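Local coordinates for glycoside Hydrolase (Bacteroides plebeius, PDB 5T3B), which probably hydrolyses glycosidic bonds in polysaccharides, as a glycoside hydrolase of family 50, a family best known for its beta-agarases, at residues 249-254 against 316-321; 191-196 against 229-234; 309-314 against 348-353; 235-240 against 328-333. All blocks are in the same frame, centred on the assembly; numbering follows the deposited sequence.

Contact 1: residues 249-254 against 316-321. With EDO (1,2-ethanediol), chain D.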
loop_
_atom_site.group_PDB
_atom_site.type_symbol
_atom_site.label_atom_id
_atom_site.label_comp_id
_atom_site.label_asym_id
_atom_site.label_seq_id
_atom_site.Cartn_x
_atom_site.Cartn_y
_atom_site.Cartn_z
ATOM N N PHE A 249 8.922 6.338 2.190
ATOM C CA PHE A 249 7.923 6.830 3.162
ATOM C C PHE A 249 6.619 7.187 2.488
ATOM O O PHE A 249 6.563 7.514 1.305
ATOM C CB PHE A 249 8.437 8.049 3.936
ATOM C CG PHE A 249 8.520 9.337 3.121
ATOM C CD1 PHE A 249 9.583 9.558 2.243
ATOM C CD2 PHE A 249 7.566 10.304 3.255
ATOM C CE1 PHE A 249 9.665 10.695 1.501
ATOM C CE2 PHE A 249 7.657 11.448 2.522
ATOM C CZ PHE A 249 8.684 11.638 1.610
ATOM N N PHE A 250 5.568 7.152 3.298
ATOM C CA PHE A 250 4.254 7.620 2.893
ATOM C C PHE A 250 4.004 8.944 3.586
ATOM O O PHE A 250 4.312 9.104 4.766
ATOM C CB PHE A 250 3.153 6.647 3.317
ATOM C CG PHE A 250 3.462 5.229 2.926
ATOM C CD1 PHE A 250 3.304 4.792 1.611
ATOM C CD2 PHE A 250 3.972 4.347 3.864
ATOM C CE1 PHE A 250 3.660 3.525 1.267
ATOM C CE2 PHE A 250 4.349 3.073 3.516
ATOM C CZ PHE A 250 4.180 2.660 2.235
ATOM N N SER A 251 3.408 9.909 2.889
ATOM C CA SER A 251 3.215 11.260 3.464
ATOM C C SER A 251 1.853 11.452 4.186
ATOM O O SER A 251 1.657 12.459 4.843
ATOM C CB SER A 251 3.385 12.314 2.386
ATOM O OG SER A 251 2.478 12.114 1.349
ATOM N N ASP A 252 0.901 10.548 3.922
ATOM C CA ASP A 252 -0.453 10.619 4.410
ATOM C C ASP A 252 -1.079 9.279 4.112
ATOM O O ASP A 252 -0.448 8.378 3.552
ATOM C CB ASP A 252 -1.211 11.802 3.811
ATOM C CG ASP A 252 -1.123 13.073 4.609
ATOM O OD1 ASP A 252 -1.478 13.081 5.789
ATOM O OD2 ASP A 252 -0.737 14.177 4.078
ATOM N N ASN A 253 -2.355 9.163 4.503
ATOM C CA ASN A 253 -3.087 7.931 4.315
ATOM C C ASN A 253 -4.539 8.244 3.967
ATOM O O ASN A 253 -5.222 8.925 4.745
ATOM C CB ASN A 253 -3.084 7.096 5.571
ATOM C CG ASN A 253 -3.802 5.759 5.433
ATOM O OD1 ASN A 253 -3.551 4.955 4.539
ATOM N ND2 ASN A 253 -4.721 5.531 6.356
ATOM N N GLU A 254 -5.008 7.796 2.784
ATOM C CA GLU A 254 -6.435 7.967 2.462
ATOM C C GLU A 254 -6.921 9.396 2.569
ATOM O O GLU A 254 -7.955 9.687 3.174
ATOM C CB GLU A 254 -7.283 7.013 3.293
ATOM C CG GLU A 254 -6.895 5.551 3.167
ATOM C CD GLU A 254 -7.948 4.572 3.603
ATOM O OE1 GLU A 254 -8.825 4.956 4.426
ATOM O OE2 GLU A 254 -7.827 3.408 3.136
ATOM N N SER A 316 3.801 17.343 -5.658
ATOM C CA SER A 316 4.961 18.029 -6.108
ATOM C C SER A 316 5.696 18.717 -4.978
ATOM O O SER A 316 6.938 18.708 -4.931
ATOM C CB SER A 316 4.582 18.996 -7.223
ATOM O OG SER A 316 3.790 20.092 -6.707
ATOM N N ALA A 317 4.967 19.268 -4.010
ATOM C CA ALA A 317 5.622 19.877 -2.872
ATOM C C ALA A 317 6.489 18.869 -2.119
ATOM O O ALA A 317 7.573 19.180 -1.653
ATOM C CB ALA A 317 4.608 20.466 -1.903
ATOM N N ILE A 318 5.963 17.654 -1.949
ATOM C CA ILE A 318 6.658 16.664 -1.173
ATOM C C ILE A 318 7.879 16.112 -1.941
ATOM O O ILE A 318 8.965 15.976 -1.414
ATOM C CB ILE A 318 5.674 15.598 -0.692
ATOM C CG1 ILE A 318 4.669 16.298 0.276
ATOM C CG2 ILE A 318 6.437 14.467 0.004
ATOM C CD1 ILE A 318 3.422 15.479 0.565
ATOM N N LYS A 319 7.680 15.794 -3.233
ATOM C CA LYS A 319 8.793 15.347 -4.013
ATOM C C LYS A 319 9.902 16.421 -4.096
ATOM O O LYS A 319 11.097 16.111 -3.950
ATOM C CB LYS A 319 8.367 14.905 -5.400
ATOM C CG LYS A 319 9.485 14.348 -6.265
ATOM C CD LYS A 319 10.185 13.122 -5.632
ATOM C CE LYS A 319 11.096 12.429 -6.631
ATOM N NZ LYS A 319 10.337 11.457 -7.419
ATOM N N ASN A 320 9.496 17.663 -4.316
ATOM C CA ASN A 320 10.489 18.772 -4.363
ATOM C C ASN A 320 11.201 18.935 -3.022
ATOM O O ASN A 320 12.355 19.256 -2.951
ATOM C CB ASN A 320 9.833 20.037 -4.868
ATOM C CG ASN A 320 9.482 19.902 -6.341
ATOM O OD1 ASN A 320 10.198 19.245 -7.073
ATOM N ND2 ASN A 320 8.441 20.573 -6.805
ATOM N N ALA A 321 10.478 18.691 -1.931
ATOM C CA ALA A 321 11.085 18.701 -0.615
ATOM C C ALA A 321 12.141 17.613 -0.449
ATOM O O ALA A 321 13.188 17.869 0.117
ATOM C CB ALA A 321 10.055 18.555 0.470
HETATM C C1 EDO D . -11.050 1.792 3.289
HETATM O O1 EDO D . -10.267 2.493 2.342
HETATM C C2 EDO D . -11.861 2.710 4.163
HETATM O O2 EDO D . -10.914 3.447 4.973
#

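Contact 2: residues 191-196 against 229-234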
loop_
_atom_site.group_PDB
_atom_site.type_symbol
_atom_site.label_atom_id
_atom_site.label_comp_id
_atom_site.label_asym_id
_atom_site.label_seq_id
_atom_site.Cartn_x
_atom_site.Cartn_y
_atom_site.Cartn_z
ATOM N N PRO A 191 8.031 4.082 6.848
ATOM C CA PRO A 191 7.204 4.819 7.794
ATOM C C PRO A 191 6.150 5.622 7.132
ATOM O O PRO A 191 6.281 6.052 5.975
ATOM C CB PRO A 191 8.172 5.740 8.529
ATOM C CG PRO A 191 9.233 5.953 7.481
ATOM C CD PRO A 191 9.404 4.606 6.813
ATOM N N SER A 192 5.062 5.845 7.857
ATOM C CA SER A 192 3.962 6.723 7.444
ATOM C C SER A 192 3.946 7.982 8.271
ATOM O O SER A 192 4.342 7.971 9.469
ATOM C CB SER A 192 2.644 5.958 7.491
ATOM O OG SER A 192 2.414 5.465 8.824
ATOM N N PHE A 193 3.630 9.082 7.615
ATOM C CA PHE A 193 3.532 10.417 8.172
ATOM C C PHE A 193 2.132 10.962 7.898
ATOM O O PHE A 193 1.312 10.377 7.205
ATOM C CB PHE A 193 4.592 11.322 7.541
ATOM C CG PHE A 193 6.010 10.926 7.901
ATOM C CD1 PHE A 193 6.687 9.932 7.217
ATOM C CD2 PHE A 193 6.675 11.535 8.921
ATOM C CE1 PHE A 193 7.973 9.579 7.539
ATOM C CE2 PHE A 193 7.963 11.205 9.225
ATOM C CZ PHE A 193 8.600 10.200 8.567
ATOM N N SER A 194 1.878 12.134 8.484
ATOM C CA SER A 194 0.615 12.871 8.367
ATOM C C SER A 194 0.925 14.326 7.983
ATOM O O SER A 194 0.811 15.240 8.808
ATOM C CB SER A 194 -0.160 12.804 9.669
ATOM O OG SER A 194 -0.480 11.479 10.011
ATOM N N PHE A 195 1.356 14.539 6.734
ATOM C CA PHE A 195 1.875 15.849 6.362
ATOM C C PHE A 195 0.813 16.963 6.499
ATOM O O PHE A 195 1.131 18.055 6.984
ATOM C CB PHE A 195 2.423 15.859 4.945
ATOM C CG PHE A 195 3.850 15.423 4.796
ATOM C CD1 PHE A 195 4.354 14.295 5.404
ATOM C CD2 PHE A 195 4.723 16.139 3.983
ATOM C CE1 PHE A 195 5.654 13.872 5.222
ATOM C CE2 PHE A 195 6.022 15.755 3.838
ATOM C CZ PHE A 195 6.494 14.578 4.389
ATOM N N LEU A 196 -0.405 16.717 6.035
ATOM C CA LEU A 196 -1.373 17.805 6.044
ATOM C C LEU A 196 -1.696 18.267 7.482
ATOM O O LEU A 196 -1.744 19.471 7.775
ATOM C CB LEU A 196 -2.631 17.398 5.289
ATOM C CG LEU A 196 -2.409 17.260 3.780
ATOM C CD1 LEU A 196 -3.493 16.438 3.136
ATOM C CD2 LEU A 196 -2.313 18.611 3.110
ATOM N N LYS A 229 9.571 21.399 2.609
ATOM C CA LYS A 229 11.054 21.373 2.599
ATOM C C LYS A 229 11.620 21.290 4.032
ATOM O O LYS A 229 12.540 20.535 4.325
ATOM C CB LYS A 229 11.595 22.558 1.812
ATOM C CG LYS A 229 11.399 22.408 0.309
ATOM C CD LYS A 229 11.754 23.605 -0.505
ATOM C CE LYS A 229 11.582 23.336 -1.980
ATOM N NZ LYS A 229 12.030 24.513 -2.741
ATOM N N GLU A 230 11.116 22.132 4.910
ATOM C CA GLU A 230 11.553 22.171 6.290
ATOM C C GLU A 230 11.282 20.856 6.988
ATOM O O GLU A 230 12.128 20.350 7.701
ATOM C CB GLU A 230 10.930 23.354 7.015
ATOM C CG GLU A 230 11.430 24.681 6.478
ATOM C CD GLU A 230 10.756 25.890 7.086
ATOM O OE1 GLU A 230 10.003 25.731 8.095
ATOM O OE2 GLU A 230 10.968 27.028 6.545
ATOM N N TYR A 231 10.085 20.285 6.732
ATOM C CA TYR A 231 9.715 19.053 7.434
ATOM C C TYR A 231 10.632 17.928 7.016
ATOM O O TYR A 231 11.092 17.167 7.858
ATOM C CB TYR A 231 8.249 18.749 7.158
ATOM C CG TYR A 231 7.685 17.677 8.085
ATOM C CD1 TYR A 231 7.665 17.839 9.458
ATOM C CD2 TYR A 231 7.112 16.520 7.566
ATOM C CE1 TYR A 231 7.100 16.867 10.312
ATOM C CE2 TYR A 231 6.574 15.543 8.386
ATOM C CZ TYR A 231 6.547 15.722 9.733
ATOM O OH TYR A 231 6.008 14.789 10.560
ATOM N N LEU A 232 10.957 17.803 5.734
ATOM C CA LEU A 232 11.893 16.776 5.294
ATOM C C LEU A 232 13.261 16.856 5.923
ATOM O O LEU A 232 13.893 15.851 6.105
ATOM C CB LEU A 232 12.076 16.748 3.777
ATOM C CG LEU A 232 11.184 15.738 3.017
ATOM C CD1 LEU A 232 11.642 14.314 3.265
ATOM C CD2 LEU A 232 9.705 15.902 3.290
ATOM N N ASN A 233 13.660 18.089 6.242
ATOM C CA ASN A 233 14.952 18.323 6.900
ATOM C C ASN A 233 14.920 18.333 8.425
ATOM O O ASN A 233 15.944 18.542 9.061
ATOM C CB ASN A 233 15.608 19.582 6.304
ATOM C CG ASN A 233 16.462 19.272 5.118
ATOM O OD1 ASN A 233 16.615 18.128 4.693
ATOM N ND2 ASN A 233 17.034 20.321 4.541
ATOM N N SER A 234 13.745 18.045 8.994
ATOM C CA SER A 234 13.569 18.097 10.408
ATOM C C SER A 234 13.892 16.781 11.072
ATOM O O SER A 234 14.091 15.742 10.425
ATOM C CB SER A 234 12.130 18.510 10.710
ATOM O OG SER A 234 11.245 17.428 10.587
HETATM O O HOH W 1 3.670 13.181 10.462
#

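Contact 3: residues 309-314 against 348-353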
loop_
_atom_site.group_PDB
_atom_site.type_symbol
_atom_site.label_atom_id
_atom_site.label_comp_id
_atom_site.label_asym_id
_atom_site.label_seq_id
_atom_site.Cartn_x
_atom_site.Cartn_y
_atom_site.Cartn_z
ATOM N N ILE A 309 -5.565 18.824 -9.607
ATOM C CA ILE A 309 -4.770 20.016 -9.309
ATOM C C ILE A 309 -4.344 20.014 -7.853
ATOM O O ILE A 309 -3.174 20.278 -7.523
ATOM C CB ILE A 309 -5.537 21.335 -9.655
ATOM C CG1 ILE A 309 -5.653 21.425 -11.182
ATOM C CG2 ILE A 309 -4.862 22.517 -9.018
ATOM C CD1 ILE A 309 -6.643 22.433 -11.606
ATOM N N CYS A 310 -5.260 19.643 -6.976
ATOM C CA CYS A 310 -4.920 19.509 -5.571
ATOM C C CYS A 310 -3.808 18.483 -5.350
ATOM O O CYS A 310 -2.839 18.698 -4.634
ATOM C CB CYS A 310 -6.173 19.084 -4.757
ATOM S SG CYS A 310 -7.478 20.269 -4.672
ATOM N N ALA A 311 -3.944 17.339 -6.038
ATOM C CA ALA A 311 -2.958 16.298 -5.965
ATOM C C ALA A 311 -1.630 16.748 -6.497
ATOM O O ALA A 311 -0.569 16.404 -5.935
ATOM C CB ALA A 311 -3.449 15.027 -6.639
ATOM N N GLU A 312 -1.653 17.472 -7.617
ATOM C CA GLU A 312 -0.413 18.016 -8.176
ATOM C C GLU A 312 0.318 18.908 -7.172
ATOM O O GLU A 312 1.531 18.740 -6.957
ATOM C CB GLU A 312 -0.731 18.794 -9.476
ATOM C CG GLU A 312 0.365 19.712 -9.929
ATOM C CD GLU A 312 1.351 19.062 -10.858
ATOM O OE1 GLU A 312 2.463 19.657 -10.974
ATOM O OE2 GLU A 312 0.991 18.000 -11.462
ATOM N N LYS A 313 -0.410 19.812 -6.511
ATOM C CA LYS A 313 0.221 20.711 -5.564
ATOM C C LYS A 313 0.745 19.946 -4.326
ATOM O O LYS A 313 1.773 20.294 -3.752
ATOM C CB LYS A 313 -0.724 21.835 -5.146
ATOM C CG LYS A 313 -1.019 22.806 -6.263
ATOM C CD LYS A 313 -1.739 24.007 -5.703
ATOM C CE LYS A 313 -0.784 24.939 -4.999
ATOM N NZ LYS A 313 0.333 25.558 -5.834
ATOM N N TYR A 314 0.006 18.899 -3.935
ATOM C CA TYR A 314 0.389 18.062 -2.814
ATOM C C TYR A 314 1.682 17.284 -3.117
ATOM O O TYR A 314 2.691 17.423 -2.432
ATOM C CB TYR A 314 -0.797 17.167 -2.472
ATOM C CG TYR A 314 -0.509 16.245 -1.330
ATOM C CD1 TYR A 314 -0.579 16.693 -0.018
ATOM C CD2 TYR A 314 -0.079 14.938 -1.556
ATOM C CE1 TYR A 314 -0.278 15.864 1.052
ATOM C CE2 TYR A 314 0.198 14.106 -0.483
ATOM C CZ TYR A 314 0.164 14.589 0.794
ATOM O OH TYR A 314 0.449 13.752 1.837
ATOM N N ILE A 348 -4.044 10.130 -10.488
ATOM C CA ILE A 348 -3.012 9.162 -10.879
ATOM C C ILE A 348 -1.945 9.841 -11.748
ATOM O O ILE A 348 -0.761 9.549 -11.592
ATOM C CB ILE A 348 -3.585 7.920 -11.538
ATOM C CG1 ILE A 348 -4.566 7.198 -10.599
ATOM C CG2 ILE A 348 -2.510 6.929 -11.958
ATOM C CD1 ILE A 348 -3.981 6.567 -9.343
ATOM N N LYS A 349 -2.355 10.733 -12.678
ATOM C CA LYS A 349 -1.395 11.475 -13.467
ATOM C C LYS A 349 -0.469 12.286 -12.601
ATOM O O LYS A 349 0.778 12.271 -12.775
ATOM C CB LYS A 349 -2.097 12.343 -14.473
ATOM C CG LYS A 349 -1.098 13.093 -15.345
ATOM C CD LYS A 349 -1.857 13.777 -16.486
ATOM C CE LYS A 349 -0.861 14.482 -17.407
ATOM N NZ LYS A 349 -0.957 15.938 -17.200
ATOM N N ALA A 350 -1.047 13.019 -11.648
ATOM C CA ALA A 350 -0.208 13.785 -10.729
ATOM C C ALA A 350 0.764 12.911 -9.930
ATOM O O ALA A 350 1.940 13.202 -9.778
ATOM C CB ALA A 350 -1.093 14.607 -9.819
ATOM N N ALA A 351 0.234 11.832 -9.368
ATOM C CA ALA A 351 1.052 10.938 -8.569
ATOM C C ALA A 351 2.163 10.340 -9.410
ATOM O O ALA A 351 3.275 10.218 -8.908
ATOM C CB ALA A 351 0.203 9.849 -7.990
ATOM N N GLY A 352 1.892 10.002 -10.685
ATOM C CA GLY A 352 2.984 9.445 -11.505
ATOM C C GLY A 352 4.103 10.406 -11.802
ATOM O O GLY A 352 5.217 9.953 -12.022
ATOM N N LYS A 353 3.807 11.684 -11.800
ATOM C CA LYS A 353 4.843 12.717 -12.107
ATOM C C LYS A 353 5.749 12.900 -10.939
ATOM O O LYS A 353 6.915 13.264 -11.105
ATOM C CB LYS A 353 4.186 14.054 -12.445
ATOM C CG LYS A 353 3.526 14.053 -13.771
ATOM C CD LYS A 353 2.764 15.407 -13.964
ATOM C CE LYS A 353 3.594 16.642 -13.891
ATOM N NZ LYS A 353 2.667 17.841 -14.102
#

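Contact 4: residues 235-240 against 328-333. With EDO (1,2-ethanediol), chain M.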
loop_
_atom_site.group_PDB
_atom_site.type_symbol
_atom_site.label_atom_id
_atom_site.label_comp_id
_atom_site.label_asym_id
_atom_site.label_seq_id
_atom_site.Cartn_x
_atom_site.Cartn_y
_atom_site.Cartn_z
ATOM N N ASP A 235 13.766 16.790 12.398
ATOM C CA ASP A 235 13.989 15.599 13.211
ATOM C C ASP A 235 12.964 14.504 12.927
ATOM O O ASP A 235 13.203 13.316 13.223
ATOM C CB ASP A 235 13.991 15.943 14.733
ATOM C CG ASP A 235 15.223 16.713 15.201
ATOM O OD1 ASP A 235 16.285 16.725 14.502
ATOM O OD2 ASP A 235 15.148 17.285 16.350
ATOM N N ALA A 236 11.853 14.853 12.300
ATOM C CA ALA A 236 10.847 13.799 11.952
ATOM C C ALA A 236 11.408 12.753 10.979
ATOM O O ALA A 236 10.973 11.583 10.997
ATOM C CB ALA A 236 9.645 14.483 11.351
ATOM N N PHE A 237 12.385 13.166 10.186
ATOM C CA PHE A 237 13.056 12.322 9.272
ATOM C C PHE A 237 14.482 11.878 9.706
ATOM O O PHE A 237 15.167 11.214 8.975
ATOM C CB PHE A 237 13.086 12.877 7.840
ATOM C CG PHE A 237 11.770 12.781 7.130
ATOM C CD1 PHE A 237 11.546 11.741 6.266
ATOM C CD2 PHE A 237 10.748 13.655 7.342
ATOM C CE1 PHE A 237 10.333 11.567 5.646
ATOM C CE2 PHE A 237 9.533 13.506 6.715
ATOM C CZ PHE A 237 9.315 12.462 5.875
ATOM N N GLY A 238 14.860 12.238 10.921
ATOM C CA GLY A 238 16.230 12.022 11.372
ATOM C C GLY A 238 16.702 10.596 11.335
ATOM O O GLY A 238 17.786 10.324 10.865
ATOM N N MET A 239 15.835 9.677 11.741
ATOM C CA MET A 239 16.275 8.268 11.729
ATOM C C MET A 239 16.138 7.571 10.371
ATOM O O MET A 239 16.616 6.463 10.170
ATOM C CB MET A 239 15.561 7.464 12.798
ATOM C CG MET A 239 14.118 7.219 12.541
ATOM S SD MET A 239 13.360 6.056 13.787
ATOM C CE MET A 239 13.686 6.835 15.232
ATOM N N PHE A 240 15.490 8.255 9.433
ATOM C CA PHE A 240 15.174 7.669 8.156
ATOM C C PHE A 240 16.078 8.123 7.022
ATOM O O PHE A 240 16.350 7.374 6.072
ATOM C CB PHE A 240 13.733 7.897 7.773
ATOM C CG PHE A 240 12.747 7.417 8.804
ATOM C CD1 PHE A 240 12.700 6.059 9.171
ATOM C CD2 PHE A 240 11.914 8.269 9.484
ATOM C CE1 PHE A 240 11.805 5.606 10.143
ATOM C CE2 PHE A 240 11.004 7.803 10.430
ATOM C CZ PHE A 240 10.966 6.472 10.756
ATOM N N PRO A 328 18.244 13.320 -0.972
ATOM C CA PRO A 328 17.416 13.256 -2.165
ATOM C C PRO A 328 17.132 11.869 -2.723
ATOM O O PRO A 328 16.341 11.718 -3.623
ATOM C CB PRO A 328 18.192 14.067 -3.198
ATOM C CG PRO A 328 19.191 14.806 -2.436
ATOM C CD PRO A 328 19.490 14.092 -1.159
ATOM N N GLU A 329 17.786 10.819 -2.180
ATOM C CA GLU A 329 17.602 9.478 -2.640
ATOM C C GLU A 329 16.549 8.695 -1.839
ATOM O O GLU A 329 16.261 7.542 -2.220
ATOM C CB GLU A 329 18.914 8.671 -2.633
ATOM C CG GLU A 329 19.913 9.122 -3.689
ATOM C CD GLU A 329 21.229 8.431 -3.471
ATOM O OE1 GLU A 329 21.456 7.322 -4.060
ATOM O OE2 GLU A 329 22.030 8.959 -2.614
ATOM N N LEU A 330 15.920 9.320 -0.821
ATOM C CA LEU A 330 14.829 8.664 -0.079
ATOM C C LEU A 330 13.651 8.525 -1.031
ATOM O O LEU A 330 13.228 9.535 -1.603
ATOM C CB LEU A 330 14.481 9.521 1.109
ATOM C CG LEU A 330 13.441 8.972 2.059
ATOM C CD1 LEU A 330 13.895 7.649 2.670
ATOM C CD2 LEU A 330 13.125 10.008 3.125
ATOM N N LEU A 331 13.051 7.342 -1.141
ATOM C CA LEU A 331 11.902 7.153 -2.000
ATOM C C LEU A 331 10.622 7.687 -1.371
ATOM O O LEU A 331 10.301 7.385 -0.217
ATOM C CB LEU A 331 11.703 5.695 -2.392
ATOM C CG LEU A 331 12.844 5.036 -3.153
ATOM C CD1 LEU A 331 12.473 3.617 -3.542
ATOM C CD2 LEU A 331 13.220 5.854 -4.375
ATOM N N TYR A 332 9.850 8.385 -2.219
ATOM C CA TYR A 332 8.550 8.875 -1.860
ATOM C C TYR A 332 7.508 7.914 -2.424
ATOM O O TYR A 332 7.356 7.761 -3.625
ATOM C CB TYR A 332 8.338 10.286 -2.338
ATOM C CG TYR A 332 6.985 10.863 -2.024
ATOM C CD1 TYR A 332 6.311 10.550 -0.849
ATOM C CD2 TYR A 332 6.369 11.688 -2.917
ATOM C CE1 TYR A 332 5.048 11.073 -0.561
ATOM C CE2 TYR A 332 5.143 12.241 -2.671
ATOM C CZ TYR A 332 4.456 11.928 -1.508
ATOM O OH TYR A 332 3.215 12.405 -1.245
ATOM N N LEU A 333 6.773 7.273 -1.496
ATOM C CA LEU A 333 5.810 6.199 -1.866
ATOM C C LEU A 333 4.373 6.689 -1.804
ATOM O O LEU A 333 3.472 5.841 -1.826
ATOM C CB LEU A 333 6.023 5.017 -0.952
ATOM C CG LEU A 333 7.446 4.484 -0.812
ATOM C CD1 LEU A 333 7.505 3.354 0.205
ATOM C CD2 LEU A 333 8.025 4.016 -2.121
HETATM C C1 EDO M . 14.532 9.752 -4.269
HETATM O O1 EDO M . 13.237 10.377 -4.225
HETATM C C2 EDO M . 15.138 9.799 -5.696
HETATM O O2 EDO M . 14.036 9.253 -6.462
#

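Contact 1: residues 249-254 against 316-321
Ile318 is the residue by which helix 300-324 reaches Phe249 and Ser251. Just before it, Ala317 is small enough to let helix 224-232 come close, at Trp224 and Cys228. Ile318 then sends out two branches. Its CG2 meets the Phe249 ring at the edge, near the ring plane, 4.0 Å from CZ. CG1 leaves beside the backbone N and the chain runs on extended (chi2 165°), bringing CD1 to 3.6 Å from Ser251 OG. The buried hydroxyl is held by Tyr332 OH and Tyr314 OH, so serine keeps a polar atom satisfied beside the Ile318 methyl group. After Ile318, Lys319 points away from the loop and forms a salt bridge with Asp356. The fold is consistent with the (beta/alpha)8 barrel of family 50, and Asn253-Glu254 probably corresponds to the Asn-Glu pair at the end of the fourth strand in clan GH-A. An ethanediol, probably from the crystallisation liquor, donates O2 to Glu254 OE1 (2.6 Å) and O1 to Glu254 OE2 (2.7 Å); OE2 also pairs with Asn361 ND2, which bonds to Asn253 OD1 as well. With an alanine here both carboxylate oxygens are gone, and the diol would probably lose both these acceptors and Asn361 ND2 one of its two.

Contact 2: residues 191-196 against 229-234
The Phe195 ring takes the edge of Tyr231 on one face: Tyr231 CD2 stands 3.7 Å above its plane, off-centre, near the ring's border. With the planes at 87° and the centroids 5.0 Å apart, this is a T-shaped pair. At the edge of the Phe195 ring lie Phe193 CB, in plane, and Leu232 CD2, 3.6 Å from Phe195 CZ. The Phe193 ring is touched at its own edge by Tyr231 OH, 3.7 Å from CD2, and is stacked with Phe237.

Tyr231 reaches all this because its CG stands anti to the backbone N (chi1 -167°), which swings the ring off helix 224-232 toward the loop. A tyrosine suits the half-buried position: its ring carbons pack on Phe195, while its hydroxyl keeps a polar partner, a water 2.8 Å from Tyr231 OH; the same water accepts from Ser194 N. Tyr231 O accepts both Ser234 N and Ser234 OG; the hydroxyl, at 2.7 Å, lies in the carbonyl plane on a lone pair. Phe195 also leans on Ile318 and Phe249, and a serine in its place would probably open a gap between them and leave the Tyr231 edge without a ring to rest on.

Backbone bonds from Pro191 and Phe193 to Phe250, and from Phe195 to Ser251, hold 191-196 beside residues 249-254. The arrangement is consistent with a (beta/alpha)8 barrel, in which the chain leaves strand 188-190, turns into helix 195-203 and is packed against helix 224-232.

Contact 3: residues 309-314 against 348-353
Ala311 and Glu312 meet Ala350 and Lys353 where two nearly parallel helices, 300-324 and 345-354, lie side by side. This is the arrangement expected of successive outer helices in a (beta/alpha)8 barrel, and the axes of the two segments run 15° apart with a closest approach of 8.3 Å.

The apolar part is made of methyl groups. Ala350 CB points into the other helix, touching Ala311 CB at 4.0 Å and lying 3.7 Å from the backbone N of Glu312. Alanine fits here because a single methyl group fills the space, so the backbones can come close: the CA atoms of Glu312 and Ala350 are 4.9 Å apart.

The polar part lies at the solvent-facing edge of the contact, where long charged side chains can bend across. In the conformer described, one of two modelled, CG of Glu312 is anti to the backbone N and the chain turns at chi2 (90°), carrying the carboxylate toward the lysine. There OE1 bonds to Tyr354 OH and OE2 forms a salt bridge with Lys353 NZ, so in this conformer both oxygens are engaged by helix 345-354. Lys353, kinked at chi3, donates NZ to Glu312 OE2 at 3.1 Å, meeting it on the syn side 24° out of the carboxylate plane.

Contact 4: residues 235-240 against 328-333
Leu330 and Phe237 form the centre of this buried contact. From CA, Leu330 CB is directed at segment 235-240, and CG stands anti to the backbone N (chi1 -176°), which extends the branch point toward the aromatic residues. There the two methyl groups part. CD2 goes to the Phe237 ring, 3.9 Å from CD1 and 4.1 Å from CE1, approaching obliquely, while CD1 turns to the backbone and lies 4.2 Å from Phe240 O. The side chain also touches Phe249. A leucine suits the place because its forked end fills the space beside the Phe237 ring and the Phe240 backbone, with no polar atom to satisfy.

The Phe237 ring is shared among several neighbours: besides Leu330 it meets Phe249 edge-to-face. Phe240 begins by pointing at Leu330, but its ring leads off to Pro191, and Met239 CG lies 3.5 Å above the centre of one face.

The backbone of 235-240 is kept compact by Gly238 N bonding to Asp235 O and Phe240 N to Phe237 O.

Segment 235-240 follows helix 224-232, with Phe237 touching its Leu232, and rests through Phe240 on helix 169-182. Segment 328-333 follows helix 300-324 in a loop and is bonded through the backbones of Leu331 and Leu333 to Phe249.

Contacts 1 and 4 are buried, whereas contacts 2 and 3 reach toward the surface, and their chemistry follows. The buried pair relies on aliphatic branches against aromatic rings. Contact 2 adds a water at its tyrosine hydroxyl, and contact 3 adds a salt bridge at its solvent-facing edge. Helix 300-324 serves both contact 1 and contact 3, at points about two turns apart, and Tyr314 OH joins them by bonding to Ser251 OG and Asp252 OD2. Contacts 1, 2 and 4 share an aromatic and aliphatic core, in which Phe249 of contact 1 touches Phe195 of contact 2 and Phe237 of contact 4. Contact 3 alone joins two helices side by side.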